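Local atomic coordinates of toll-like receptor 13 (PDB entry 4Z0C), a protein that recognises bacterial 23S ribosomal RNA as an innate immune receptor and signals through MYD88 and TRAF6 to activate NF-kappa-B. Residues 189-194 and 210-215; 413-418 and 442-447; 567-572 and 593-598. All blocks are in the same frame, centred on the assembly; numbering follows the deposited sequence.

Interaction 1: 189-194 and 210-215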
loop_
_atom_site.group_PDB
_atom_site.type_symbol
_atom_site.label_atom_id
_atom_site.label_comp_id
_atom_site.label_asym_id
_atom_site.label_seq_id
_atom_site.Cartn_x
_atom_site.Cartn_y
_atom_site.Cartn_z
ATOM N N ASN A 189 -22.119 23.472 -27.785
ATOM C CA ASN A 189 -22.780 24.761 -27.866
ATOM C C ASN A 189 -24.287 24.569 -27.786
ATOM O O ASN A 189 -24.773 23.557 -27.269
ATOM C CB ASN A 189 -22.405 25.468 -29.158
ATOM C CG ASN A 189 -21.066 26.129 -29.076
ATOM O OD1 ASN A 189 -20.976 27.314 -28.781
ATOM N ND2 ASN A 189 -20.009 25.373 -29.340
ATOM N N LYS A 190 -25.031 25.525 -28.316
ATOM C CA LYS A 190 -26.482 25.421 -28.283
ATOM C C LYS A 190 -27.099 25.755 -29.640
ATOM O O LYS A 190 -28.074 26.500 -29.731
ATOM C CB LYS A 190 -27.066 26.264 -27.141
ATOM C CG LYS A 190 -26.109 27.285 -26.584
ATOM C CD LYS A 190 -26.211 27.362 -25.082
ATOM C CE LYS A 190 -27.552 27.927 -24.676
ATOM N NZ LYS A 190 -27.677 29.383 -24.988
ATOM N N LEU A 191 -26.493 25.195 -30.686
ATOM C CA LEU A 191 -26.905 25.410 -32.072
ATOM C C LEU A 191 -28.347 25.034 -32.351
ATOM O O LEU A 191 -28.777 23.935 -32.006
ATOM C CB LEU A 191 -26.025 24.601 -33.020
ATOM C CG LEU A 191 -24.608 25.111 -33.233
ATOM C CD1 LEU A 191 -23.843 24.132 -34.111
ATOM C CD2 LEU A 191 -24.660 26.485 -33.862
ATOM N N ARG A 192 -29.068 25.933 -33.018
ATOM C CA ARG A 192 -30.437 25.666 -33.451
ATOM C C ARG A 192 -30.434 25.327 -34.928
ATOM O O ARG A 192 -31.430 24.853 -35.455
ATOM C CB ARG A 192 -31.339 26.878 -33.217
ATOM C CG ARG A 192 -31.504 27.282 -31.768
ATOM C CD ARG A 192 -32.780 26.738 -31.150
ATOM N NE ARG A 192 -32.885 27.124 -29.744
ATOM C CZ ARG A 192 -33.401 28.274 -29.317
ATOM N NH1 ARG A 192 -33.451 28.542 -28.021
ATOM N NH2 ARG A 192 -33.857 29.163 -30.190
ATOM N N GLU A 193 -29.304 25.549 -35.592
ATOM C CA GLU A 193 -29.237 25.339 -37.037
ATOM C C GLU A 193 -27.889 24.769 -37.472
ATOM O O GLU A 193 -26.874 24.957 -36.806
ATOM C CB GLU A 193 -29.473 26.669 -37.770
ATOM C CG GLU A 193 -28.174 27.429 -38.050
ATOM C CD GLU A 193 -28.369 28.903 -38.362
ATOM O OE1 GLU A 193 -28.738 29.666 -37.441
ATOM O OE2 GLU A 193 -28.125 29.304 -39.522
ATOM N N LEU A 194 -27.889 24.080 -38.603
ATOM C CA LEU A 194 -26.658 23.620 -39.229
ATOM C C LEU A 194 -26.628 24.053 -40.697
ATOM O O LEU A 194 -26.234 23.288 -41.575
ATOM C CB LEU A 194 -26.515 22.095 -39.108
ATOM C CG LEU A 194 -25.956 21.582 -37.775
ATOM C CD1 LEU A 194 -25.962 20.066 -37.704
ATOM C CD2 LEU A 194 -24.555 22.113 -37.548
ATOM N N SER A 210 -21.413 18.191 -32.234
ATOM C CA SER A 210 -21.833 17.299 -31.162
ATOM C C SER A 210 -22.308 18.020 -29.890
ATOM O O SER A 210 -21.890 19.138 -29.611
ATOM C CB SER A 210 -20.701 16.324 -30.835
ATOM O OG SER A 210 -20.113 16.651 -29.599
ATOM N N ARG A 211 -23.216 17.377 -29.155
ATOM C CA ARG A 211 -23.727 17.863 -27.867
ATOM C C ARG A 211 -24.289 19.283 -27.912
ATOM O O ARG A 211 -23.888 20.130 -27.115
ATOM C CB ARG A 211 -22.632 17.783 -26.791
ATOM C CG ARG A 211 -21.888 16.443 -26.732
ATOM C CD ARG A 211 -20.559 16.590 -25.993
ATOM N NE ARG A 211 -20.801 16.574 -24.562
ATOM C CZ ARG A 211 -20.819 17.653 -23.786
ATOM N NH1 ARG A 211 -20.591 18.860 -24.299
ATOM N NH2 ARG A 211 -21.067 17.517 -22.488
ATOM N N ASN A 212 -25.253 19.535 -28.792
ATOM C CA ASN A 212 -25.761 20.898 -28.975
ATOM C C ASN A 212 -27.148 21.260 -28.441
ATOM O O ASN A 212 -27.778 22.182 -28.951
ATOM C CB ASN A 212 -25.637 21.351 -30.440
ATOM C CG ASN A 212 -24.315 22.046 -30.728
ATOM O OD1 ASN A 212 -24.189 23.262 -30.565
ATOM N ND2 ASN A 212 -23.333 21.281 -31.179
ATOM N N GLY A 213 -27.633 20.565 -27.424
ATOM C CA GLY A 213 -28.839 21.036 -26.766
ATOM C C GLY A 213 -30.112 20.239 -26.966
ATOM O O GLY A 213 -30.103 19.152 -27.548
ATOM N N ASN A 214 -31.215 20.797 -26.474
ATOM C CA ASN A 214 -32.500 20.105 -26.480
ATOM C C ASN A 214 -33.273 20.224 -27.794
ATOM O O ASN A 214 -33.775 19.232 -28.320
ATOM C CB ASN A 214 -33.365 20.631 -25.330
ATOM C CG ASN A 214 -32.802 20.279 -23.961
ATOM O OD1 ASN A 214 -32.400 21.164 -23.204
ATOM N ND2 ASN A 214 -32.772 18.990 -23.638
ATOM N N LYS A 215 -33.343 21.440 -28.327
ATOM C CA LYS A 215 -34.086 21.711 -29.559
ATOM C C LYS A 215 -33.570 20.960 -30.786
ATOM O O LYS A 215 -32.370 20.982 -31.088
ATOM C CB LYS A 215 -34.145 23.213 -29.852
ATOM C CG LYS A 215 -35.197 23.947 -29.024
ATOM C CD LYS A 215 -36.205 24.693 -29.904
ATOM C CE LYS A 215 -37.239 23.745 -30.519
ATOM N NZ LYS A 215 -38.301 24.455 -31.303
#

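Interaction 2: 413-418 and 442-447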
loop_
_atom_site.group_PDB
_atom_site.type_symbol
_atom_site.label_atom_id
_atom_site.label_comp_id
_atom_site.label_asym_id
_atom_site.label_seq_id
_atom_site.Cartn_x
_atom_site.Cartn_y
_atom_site.Cartn_z
ATOM N N VAL A 413 -8.427 -14.894 -10.891
ATOM C CA VAL A 413 -8.141 -15.459 -9.601
ATOM C C VAL A 413 -7.025 -16.481 -9.770
ATOM O O VAL A 413 -6.293 -16.776 -8.837
ATOM C CB VAL A 413 -9.459 -16.066 -9.077
ATOM C CG1 VAL A 413 -9.416 -17.590 -9.018
ATOM C CG2 VAL A 413 -9.883 -15.397 -7.799
ATOM N N THR A 414 -6.866 -16.994 -10.986
ATOM C CA THR A 414 -5.822 -17.981 -11.225
ATOM C C THR A 414 -5.522 -18.116 -12.724
ATOM O O THR A 414 -6.403 -17.939 -13.571
ATOM C CB THR A 414 -6.220 -19.355 -10.617
ATOM O OG1 THR A 414 -5.083 -20.225 -10.545
ATOM C CG2 THR A 414 -7.334 -19.998 -11.417
ATOM N N ILE A 415 -4.266 -18.391 -13.042
ATOM C CA ILE A 415 -3.843 -18.747 -14.391
ATOM C C ILE A 415 -2.791 -19.849 -14.270
ATOM O O ILE A 415 -2.192 -20.030 -13.207
ATOM C CB ILE A 415 -3.212 -17.532 -15.145
ATOM C CG1 ILE A 415 -2.246 -16.763 -14.233
ATOM C CG2 ILE A 415 -4.280 -16.585 -15.633
ATOM C CD1 ILE A 415 -1.435 -15.693 -14.949
ATOM N N ASP A 416 -2.569 -20.606 -15.334
ATOM C CA ASP A 416 -1.475 -21.576 -15.317
ATOM C C ASP A 416 -0.864 -21.806 -16.699
ATOM O O ASP A 416 -1.158 -21.075 -17.651
ATOM C CB ASP A 416 -1.928 -22.905 -14.702
ATOM C CG ASP A 416 -3.148 -23.496 -15.404
ATOM O OD1 ASP A 416 -3.257 -23.378 -16.653
ATOM O OD2 ASP A 416 -4.000 -24.086 -14.697
ATOM N N ARG A 417 -0.082 -22.877 -16.808
ATOM C CA ARG A 417 0.700 -23.168 -18.006
ATOM C C ARG A 417 -0.184 -23.427 -19.218
ATOM O O ARG A 417 0.293 -23.380 -20.355
ATOM C CB ARG A 417 1.599 -24.389 -17.779
ATOM C CG ARG A 417 0.807 -25.689 -17.755
ATOM C CD ARG A 417 1.665 -26.931 -17.685
ATOM N NE ARG A 417 1.189 -27.784 -16.603
ATOM C CZ ARG A 417 1.939 -28.641 -15.924
ATOM N NH1 ARG A 417 3.232 -28.761 -16.200
ATOM N NH2 ARG A 417 1.392 -29.373 -14.959
ATOM N N TYR A 418 -1.472 -23.666 -18.980
ATOM C CA TYR A 418 -2.389 -23.985 -20.073
ATOM C C TYR A 418 -3.206 -22.780 -20.494
ATOM O O TYR A 418 -4.062 -22.883 -21.361
ATOM C CB TYR A 418 -3.348 -25.115 -19.677
ATOM C CG TYR A 418 -2.669 -26.393 -19.223
ATOM C CD1 TYR A 418 -1.843 -27.114 -20.088
ATOM C CD2 TYR A 418 -2.896 -26.907 -17.949
ATOM C CE1 TYR A 418 -1.228 -28.284 -19.680
ATOM C CE2 TYR A 418 -2.296 -28.075 -17.535
ATOM C CZ TYR A 418 -1.462 -28.761 -18.404
ATOM O OH TYR A 418 -0.868 -29.933 -17.983
ATOM N N GLY A 442 5.932 -22.189 -15.618
ATOM C CA GLY A 442 5.569 -22.393 -17.005
ATOM C C GLY A 442 4.316 -21.686 -17.476
ATOM O O GLY A 442 3.863 -21.939 -18.599
ATOM N N THR A 443 3.753 -20.812 -16.640
ATOM C CA THR A 443 2.486 -20.156 -16.983
ATOM C C THR A 443 2.557 -19.433 -18.329
ATOM O O THR A 443 1.581 -19.420 -19.065
ATOM C CB THR A 443 1.993 -19.185 -15.883
ATOM O OG1 THR A 443 1.613 -19.929 -14.723
ATOM C CG2 THR A 443 0.781 -18.378 -16.363
ATOM N N PHE A 444 3.724 -18.863 -18.652
ATOM C CA PHE A 444 3.902 -18.088 -19.886
ATOM C C PHE A 444 4.836 -18.782 -20.880
ATOM O O PHE A 444 5.312 -18.150 -21.810
ATOM C CB PHE A 444 4.433 -16.675 -19.583
ATOM C CG PHE A 444 3.754 -16.008 -18.427
ATOM C CD1 PHE A 444 2.503 -15.441 -18.573
ATOM C CD2 PHE A 444 4.365 -15.965 -17.182
ATOM C CE1 PHE A 444 1.861 -14.839 -17.502
ATOM C CE2 PHE A 444 3.739 -15.354 -16.106
ATOM C CZ PHE A 444 2.477 -14.788 -16.271
ATOM N N ARG A 445 5.117 -20.064 -20.663
ATOM C CA ARG A 445 5.992 -20.837 -21.555
ATOM C C ARG A 445 5.719 -20.698 -23.059
ATOM O O ARG A 445 6.669 -20.567 -23.833
ATOM C CB ARG A 445 5.996 -22.329 -21.182
ATOM C CG ARG A 445 7.245 -22.801 -20.483
ATOM C CD ARG A 445 7.901 -23.955 -21.239
ATOM N NE ARG A 445 8.683 -23.497 -22.389
ATOM C CZ ARG A 445 9.983 -23.203 -22.352
ATOM N NH1 ARG A 445 10.662 -23.320 -21.218
ATOM N NH2 ARG A 445 10.607 -22.789 -23.454
ATOM N N PRO A 446 4.435 -20.746 -23.483
ATOM C CA PRO A 446 4.160 -20.635 -24.921
ATOM C C PRO A 446 4.440 -19.271 -25.529
ATOM O O PRO A 446 4.594 -19.196 -26.738
ATOM C CB PRO A 446 2.656 -20.921 -25.017
ATOM C CG PRO A 446 2.323 -21.656 -23.768
ATOM C CD PRO A 446 3.217 -21.089 -22.728
ATOM N N LEU A 447 4.486 -18.217 -24.720
ATOM C CA LEU A 447 4.572 -16.854 -25.238
ATOM C C LEU A 447 5.979 -16.448 -25.670
ATOM O O LEU A 447 6.565 -15.495 -25.132
ATOM C CB LEU A 447 4.004 -15.881 -24.207
ATOM C CG LEU A 447 2.605 -16.299 -23.741
ATOM C CD1 LEU A 447 2.017 -15.301 -22.751
ATOM C CD2 LEU A 447 1.686 -16.468 -24.947
HETATM O O HOH W 1 0.207 -20.683 -21.093
#

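Interaction 3: 567-572 and 593-598. With nucleotides of chain D.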
loop_
_atom_site.group_PDB
_atom_site.type_symbol
_atom_site.label_atom_id
_atom_site.label_comp_id
_atom_site.label_asym_id
_atom_site.label_seq_id
_atom_site.Cartn_x
_atom_site.Cartn_y
_atom_site.Cartn_z
ATOM N N ASP A 567 25.341 -0.099 3.617
ATOM C CA ASP A 567 26.447 -0.025 4.563
ATOM C C ASP A 567 27.784 -0.376 3.949
ATOM O O ASP A 567 28.821 0.026 4.459
ATOM C CB ASP A 567 26.231 -0.979 5.748
ATOM C CG ASP A 567 24.946 -0.717 6.502
ATOM O OD1 ASP A 567 24.437 0.425 6.493
ATOM O OD2 ASP A 567 24.468 -1.668 7.147
ATOM N N HIS A 568 27.768 -1.169 2.887
ATOM C CA HIS A 568 29.010 -1.754 2.387
ATOM C C HIS A 568 29.423 -1.240 0.994
ATOM O O HIS A 568 29.604 -0.040 0.809
ATOM C CB HIS A 568 28.901 -3.278 2.430
ATOM C CG HIS A 568 28.520 -3.809 3.777
ATOM N ND1 HIS A 568 29.325 -3.671 4.889
ATOM C CD2 HIS A 568 27.398 -4.444 4.202
ATOM C CE1 HIS A 568 28.730 -4.218 5.934
ATOM N NE2 HIS A 568 27.558 -4.691 5.542
ATOM N N HIS A 569 29.565 -2.133 0.018
ATOM C CA HIS A 569 29.950 -1.702 -1.326
ATOM C C HIS A 569 28.998 -2.245 -2.388
ATOM O O HIS A 569 29.414 -2.782 -3.421
ATOM C CB HIS A 569 31.403 -2.066 -1.609
ATOM C CG HIS A 569 32.382 -1.160 -0.925
ATOM N ND1 HIS A 569 33.582 -1.603 -0.412
ATOM C CD2 HIS A 569 32.321 0.167 -0.652
ATOM C CE1 HIS A 569 34.226 -0.585 0.136
ATOM N NE2 HIS A 569 33.480 0.498 0.008
ATOM N N GLN A 570 27.710 -2.054 -2.115
ATOM C CA GLN A 570 26.615 -2.589 -2.922
ATOM C C GLN A 570 26.587 -2.117 -4.373
ATOM O O GLN A 570 26.104 -2.841 -5.236
ATOM C CB GLN A 570 25.275 -2.284 -2.248
ATOM C CG GLN A 570 24.924 -3.249 -1.119
ATOM C CD GLN A 570 25.345 -2.791 0.278
ATOM O OE1 GLN A 570 26.150 -1.868 0.454
ATOM N NE2 GLN A 570 24.783 -3.450 1.291
ATOM N N PHE A 571 27.100 -0.915 -4.645
ATOM C CA PHE A 571 27.067 -0.373 -6.003
ATOM C C PHE A 571 28.267 -0.771 -6.863
ATOM O O PHE A 571 28.326 -0.418 -8.033
ATOM C CB PHE A 571 26.901 1.154 -5.994
ATOM C CG PHE A 571 25.564 1.609 -5.481
ATOM C CD1 PHE A 571 24.485 0.724 -5.437
ATOM C CD2 PHE A 571 25.385 2.903 -5.026
ATOM C CE1 PHE A 571 23.256 1.134 -4.946
ATOM C CE2 PHE A 571 24.158 3.319 -4.533
ATOM C CZ PHE A 571 23.096 2.437 -4.490
ATOM N N ASP A 572 29.200 -1.532 -6.302
ATOM C CA ASP A 572 30.402 -1.917 -7.048
ATOM C C ASP A 572 30.181 -2.611 -8.388
ATOM O O ASP A 572 30.962 -2.397 -9.319
ATOM C CB ASP A 572 31.362 -2.730 -6.181
ATOM C CG ASP A 572 32.272 -1.856 -5.326
ATOM O OD1 ASP A 572 31.995 -0.639 -5.195
ATOM O OD2 ASP A 572 33.255 -2.400 -4.766
ATOM N N TYR A 593 21.546 5.270 5.133
ATOM C CA TYR A 593 22.973 5.150 5.346
ATOM C C TYR A 593 23.666 4.791 4.056
ATOM O O TYR A 593 23.292 3.824 3.403
ATOM C CB TYR A 593 23.316 4.115 6.419
ATOM C CG TYR A 593 24.790 4.092 6.746
ATOM C CD1 TYR A 593 25.687 3.330 5.998
ATOM C CD2 TYR A 593 25.294 4.862 7.784
ATOM C CE1 TYR A 593 27.045 3.335 6.289
ATOM C CE2 TYR A 593 26.643 4.873 8.078
ATOM C CZ TYR A 593 27.510 4.110 7.333
ATOM O OH TYR A 593 28.847 4.131 7.651
ATOM N N LEU A 594 24.699 5.558 3.718
ATOM C CA LEU A 594 25.522 5.302 2.544
ATOM C C LEU A 594 26.975 5.196 3.005
ATOM O O LEU A 594 27.486 6.112 3.652
ATOM C CB LEU A 594 25.375 6.440 1.521
ATOM C CG LEU A 594 23.962 6.827 1.067
ATOM C CD1 LEU A 594 23.980 8.061 0.175
ATOM C CD2 LEU A 594 23.308 5.688 0.328
ATOM N N ASN A 595 27.615 4.061 2.726
ATOM C CA ASN A 595 29.020 3.870 3.062
ATOM C C ASN A 595 29.830 5.015 2.468
ATOM O O ASN A 595 29.516 5.507 1.379
ATOM C CB ASN A 595 29.515 2.518 2.534
ATOM C CG ASN A 595 30.986 2.238 2.875
ATOM O OD1 ASN A 595 31.893 2.890 2.346
ATOM N ND2 ASN A 595 31.224 1.248 3.742
ATOM N N ALA A 596 30.857 5.451 3.192
ATOM C CA ALA A 596 31.641 6.617 2.780
ATOM C C ALA A 596 32.178 6.466 1.356
ATOM O O ALA A 596 32.231 7.437 0.615
ATOM C CB ALA A 596 32.774 6.877 3.756
ATOM N N SER A 597 32.540 5.249 0.963
ATOM C CA SER A 597 33.090 5.030 -0.371
ATOM C C SER A 597 32.132 4.315 -1.332
ATOM O O SER A 597 32.573 3.720 -2.313
ATOM C CB SER A 597 34.406 4.248 -0.271
ATOM O OG SER A 597 34.261 3.092 0.538
ATOM N N LEU A 598 30.829 4.398 -1.059
ATOM C CA LEU A 598 29.804 3.703 -1.851
ATOM C C LEU A 598 29.794 4.071 -3.346
ATOM O O LEU A 598 29.579 3.206 -4.202
ATOM C CB LEU A 598 28.419 3.971 -1.249
ATOM C CG LEU A 598 27.213 3.235 -1.841
ATOM C CD1 LEU A 598 27.297 1.742 -1.575
ATOM C CD2 LEU A 598 25.950 3.821 -1.262
ATOM P P C D 10 18.472 -1.677 15.080
ATOM O OP1 C D 10 18.967 -2.848 15.835
ATOM O OP2 C D 10 19.145 -0.360 15.247
ATOM O "O5'" C D 10 18.486 -2.066 13.541
ATOM C "C5'" C D 10 17.798 -3.228 13.095
ATOM C "C4'" C D 10 18.716 -4.145 12.336
ATOM O "O4'" C D 10 19.148 -3.470 11.121
ATOM C "C3'" C D 10 19.992 -4.564 13.079
ATOM O "O3'" C D 10 20.300 -5.924 12.772
ATOM C "C2'" C D 10 21.055 -3.646 12.477
ATOM O "O2'" C D 10 22.356 -4.187 12.490
ATOM C "C1'" C D 10 20.554 -3.480 11.040
ATOM N N1 C D 10 21.001 -2.229 10.418
ATOM C C2 C D 10 22.026 -2.279 9.461
ATOM O O2 C D 10 22.515 -3.367 9.121
ATOM N N3 C D 10 22.462 -1.130 8.912
ATOM C C4 C D 10 21.935 0.034 9.288
ATOM N N4 C D 10 22.420 1.137 8.697
ATOM C C5 C D 10 20.899 0.119 10.266
ATOM C C6 C D 10 20.459 -1.028 10.800
HETATM O O HOH W 2 29.524 0.526 -3.450
HETATM O O HOH W 3 30.691 1.941 -6.322
#

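Interaction 1: 189-194 and 210-215
The consensus asparagines of two successive leucine-rich repeats, N189 in LRR 7 and N212 in LRR 8, lie one behind the other here, and the second reaches back to the first repeat through its amide. N212 OD1 accepts the backbone N of L191 at 3.0 Å, with a nearly straight N-H...O angle of 168°. The donor arrives at 123° to the C=O bond and somewhat tilted from the carbonyl plane. L191 holds its CG beside its own backbone N (chi1 -74°), which explains why the oxygen gripped by that N-H also lies against the side chain, 3.3 Å from L191 CG. N189 CB also touches N212 OD1, at 3.2 Å.

This is the asparagine stacking of the leucine-rich-repeat solenoid, repeated one turn earlier, where N189 OD1 accepts from I168 N. The amide nitrogens follow suit: N212 ND2 donates to A209 O and F186 O, and N189 ND2 to F186 O and L163 O, giving F186 O donors from both side chains. Two CA-H...O contacts accompany the stacking, with N212 CA 3.3 Å from N189 O and K190 CA 3.6 Å from N212 O. Farther along, K215 CD lies over one face of the R192 guanidinium and K215 CG is 4.0 Å from R192 NE, while K215 NZ remains 6.2 Å from R192 NE.

Interaction 2: 413-418 and 442-447
T443 packs against I415 and the backbone of D416, and its side chain can be traced from the root outward. Its CB lies 4.0 Å from D416 C, matching the close backbone approach in which T443 CA comes within 3.6 Å of R417 CA. From CB the two branches divide. OG1 sits beside the residue's own backbone N (chi1 -68°), 3.5 Å from D416 CA, and is hydrogen-bonded to N440 O. The methyl CG2 turns the other way and meets D416 O at 3.6 Å and I415 CD1 at 3.8 Å; it also covers a face of the neighbouring F444 ring, 3.8 Å above the plane over its centre. I415 CD1 also meets F444 CZ obliquely. Polar contact between the segments goes through one water, which donates to R417 O and T443 O. Within 413-418, D416 OD1 accepts Y418 N at 2.9 Å, an Asx turn; G442 to R445 is a type I beta turn in the next repeat. Apolar I415 and F444, at consensus positions of LRR 16 and LRR 17, are typical of the loops that follow the LxxLxLxxN strand in a leucine-rich-repeat solenoid.

Interaction 3: 567-572 and 593-598
D567 meets Y593 and the base of cytidine 10 of chain D with one carboxylate. Its OD1 accepts N4 of that cytosine at 3.1 Å in a straight bond (165°), and OD2 approaches N3 of the same base to 2.7 Å, so both oxygens are turned to the base's pairing edge. The same OD1 lies 3.2 Å from Y593 CD1; the planes of carboxylate and phenol ring are 76° apart, so the carboxylate does not stack on the ring.

One shell out, the backbone carbonyl of D567 is held by N595. That residue extends its CG anti to the backbone N (chi1 -179°), which carries ND2 to D567 O at 2.8 Å, with the acceptor almost in the amide plane. The other end of that amide is fixed in turn: N595 OD1 receives both S597 N, making an Asx turn, and S597 OG. S597 OG itself takes the N-H of H569 NE2 at 2.8 Å, meeting the imidazole at its edge in the ring plane. Next to these polar contacts, L598 CG packs obliquely on F571 CD2 at 3.7 Å, and L598 CD1 reaches H568 O.

Y593 also bonds through its backbone to V564 and L566, and N595 to L566. The contact lies at the ends of strands 564-566 and 592-594, in the short parallel sheet with 540-541, and helix 588-591 leads directly into the last strand.

In the fold
Along the chain the three contacts follow in series, in LRR 7-8, LRR 16-17 and LRR 22-23 of the extracellular domain. Each joins successive repeats of the same curved solenoid, whose short parallel strands, mostly one to a repeat, lie side by side. Centres of interactions 1 and 2 lie 52 Å apart, those of 2 and 3 40 Å, and those of 1 and 3 67 Å, the last pair on opposite sides of the chain's centre; none touches another. Interaction 3 meets the RNA directly, whereas the nearest atoms of interactions 1 and 2 stay about 12 and 14 Å from it. Local inter-repeat packing therefore recurs around the ring, with RNA recognition added at one of these three places.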